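Local coordinates for protein starch synthase I (Hordeum vulgare, PDB 4HLN) that belongs to the starch synthase family of plant glycosyltransferases, with two Rossmann-like domains facing each other across a cleft, at residues S311-L316 with E343-L348. Numbering follows the deposited sequence.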
# COMPACT_ATOMS: atom_id res chain seq x y z
N SER A 311 0.95 -30.09 9.97
CA SER A 311 1.56 -30.86 11.04
C SER A 311 2.20 -29.91 12.05
O SER A 311 2.53 -30.32 13.16
CB SER A 311 2.62 -31.80 10.46
OG SER A 311 3.68 -31.06 9.84
N THR A 312 2.37 -28.66 11.65
CA THR A 312 3.01 -27.67 12.50
C THR A 312 2.04 -26.98 13.43
O THR A 312 2.48 -26.25 14.34
CB THR A 312 3.67 -26.54 11.69
OG1 THR A 312 2.66 -25.76 11.02
CG2 THR A 312 4.68 -27.10 10.70
N TYR A 313 0.75 -27.16 13.20
CA TYR A 313 -0.25 -26.49 14.05
C TYR A 313 0.02 -26.56 15.56
O TYR A 313 -0.10 -25.55 16.24
CB TYR A 313 -1.67 -26.96 13.79
CG TYR A 313 -2.66 -26.21 14.64
CD1 TYR A 313 -3.19 -26.78 15.80
CD2 TYR A 313 -3.05 -24.93 14.31
CE1 TYR A 313 -4.10 -26.09 16.60
CE2 TYR A 313 -3.96 -24.23 15.09
CZ TYR A 313 -4.47 -24.80 16.24
OH TYR A 313 -5.37 -24.08 17.00
N PRO A 314 0.39 -27.74 16.08
CA PRO A 314 0.61 -27.82 17.53
C PRO A 314 1.76 -26.93 17.99
O PRO A 314 1.74 -26.42 19.11
CB PRO A 314 0.96 -29.30 17.76
CG PRO A 314 0.47 -30.03 16.51
CD PRO A 314 0.65 -29.03 15.41
N ASP A 315 2.76 -26.71 17.14
CA ASP A 315 3.84 -25.81 17.51
C ASP A 315 3.40 -24.37 17.85
O ASP A 315 4.10 -23.66 18.56
CB ASP A 315 4.93 -25.79 16.44
CG ASP A 315 5.78 -27.04 16.46
OD1 ASP A 315 6.15 -27.46 17.58
OD2 ASP A 315 6.06 -27.60 15.38
N LEU A 316 2.25 -23.93 17.34
CA LEU A 316 1.80 -22.55 17.55
C LEU A 316 1.28 -22.29 18.97
O LEU A 316 1.02 -21.15 19.32
CB LEU A 316 0.73 -22.15 16.53
CG LEU A 316 1.07 -22.44 15.06
CD1 LEU A 316 -0.08 -22.08 14.13
CD2 LEU A 316 2.36 -21.74 14.61
N GLU A 343 -2.76 -30.40 3.01
CA GLU A 343 -3.20 -29.79 4.27
C GLU A 343 -2.19 -28.82 4.86
O GLU A 343 -1.02 -29.17 5.08
CB GLU A 343 -3.52 -30.87 5.30
CG GLU A 343 -4.74 -31.70 4.96
CD GLU A 343 -4.81 -33.00 5.76
OE1 GLU A 343 -3.74 -33.51 6.18
OE2 GLU A 343 -5.94 -33.50 5.96
N ALA A 344 -2.64 -27.60 5.14
CA ALA A 344 -1.74 -26.55 5.62
C ALA A 344 -2.34 -25.67 6.71
O ALA A 344 -3.53 -25.74 7.02
CB ALA A 344 -1.36 -25.70 4.46
N VAL A 345 -1.50 -24.82 7.29
CA VAL A 345 -1.99 -23.69 8.06
C VAL A 345 -1.61 -22.41 7.35
O VAL A 345 -0.57 -22.32 6.71
CB VAL A 345 -1.45 -23.67 9.48
CG1 VAL A 345 -1.99 -24.88 10.23
CG2 VAL A 345 0.06 -23.67 9.46
N ASN A 346 -2.49 -21.42 7.45
CA ASN A 346 -2.36 -20.23 6.65
C ASN A 346 -2.57 -18.98 7.52
O ASN A 346 -3.70 -18.56 7.76
CB ASN A 346 -3.38 -20.28 5.51
CG ASN A 346 -3.25 -19.11 4.54
OD1 ASN A 346 -2.90 -18.00 4.94
ND2 ASN A 346 -3.57 -19.35 3.27
N PHE A 347 -1.47 -18.40 7.97
CA PHE A 347 -1.50 -17.21 8.80
C PHE A 347 -2.47 -16.13 8.34
O PHE A 347 -3.35 -15.72 9.10
CB PHE A 347 -0.11 -16.61 8.99
CG PHE A 347 0.66 -17.22 10.14
CD1 PHE A 347 0.50 -18.56 10.47
CD2 PHE A 347 1.54 -16.44 10.89
CE1 PHE A 347 1.22 -19.12 11.51
CE2 PHE A 347 2.25 -16.99 11.93
CZ PHE A 347 2.09 -18.34 12.25
N LEU A 348 -2.28 -15.65 7.11
CA LEU A 348 -3.11 -14.57 6.57
C LEU A 348 -4.57 -14.98 6.60
O LEU A 348 -5.44 -14.21 7.01
CB LEU A 348 -2.68 -14.25 5.15
CG LEU A 348 -3.17 -12.91 4.61
CD1 LEU A 348 -2.59 -11.83 5.47
CD2 LEU A 348 -2.72 -12.71 3.18
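Side chains of a 3-10 segment, Thr312, Tyr313 and Leu316, pack against Val345 and Phe347 at a strand-to-helix junction in a buried, mainly apolar contact of the N-terminal Rossmann-like domain. Val345 spreads its two methyls over the turn: CG1 lies 4.1 Å from Tyr313 CB, at the edge of the tyrosine ring and near its plane, while CG2 comes within 3.7 Å of Thr312 OG1. That hydroxyl is held by the carbonyl of Pro309 and by Gln236, so the methyl meets a polar atom that already has partners. The Tyr313 ring is directed away from the valine, chi1 of -178° setting CG opposite the backbone N, and it lies edge-to-face with Tyr323, its OH bonded to Pro319 O. One turn later, Leu316 CD2 meets the edge of the Phe347 ring near its plane, 4.1 Å from CZ, while CD1 sits beside the same edge but off the plane, 4.2 Å from CE1. Thr240 of helix 235-252 touches both Leu316 and Phe347, and Leu326 covers Leu316 and Val345. Strand 343-346 is the central strand of a small three-stranded antiparallel sheet, between 307-309 and 327-329, and the 3-10 segment following 307-309 packs against its junction with helix 347-354, within the GT-B fold characteristic of starch synthases.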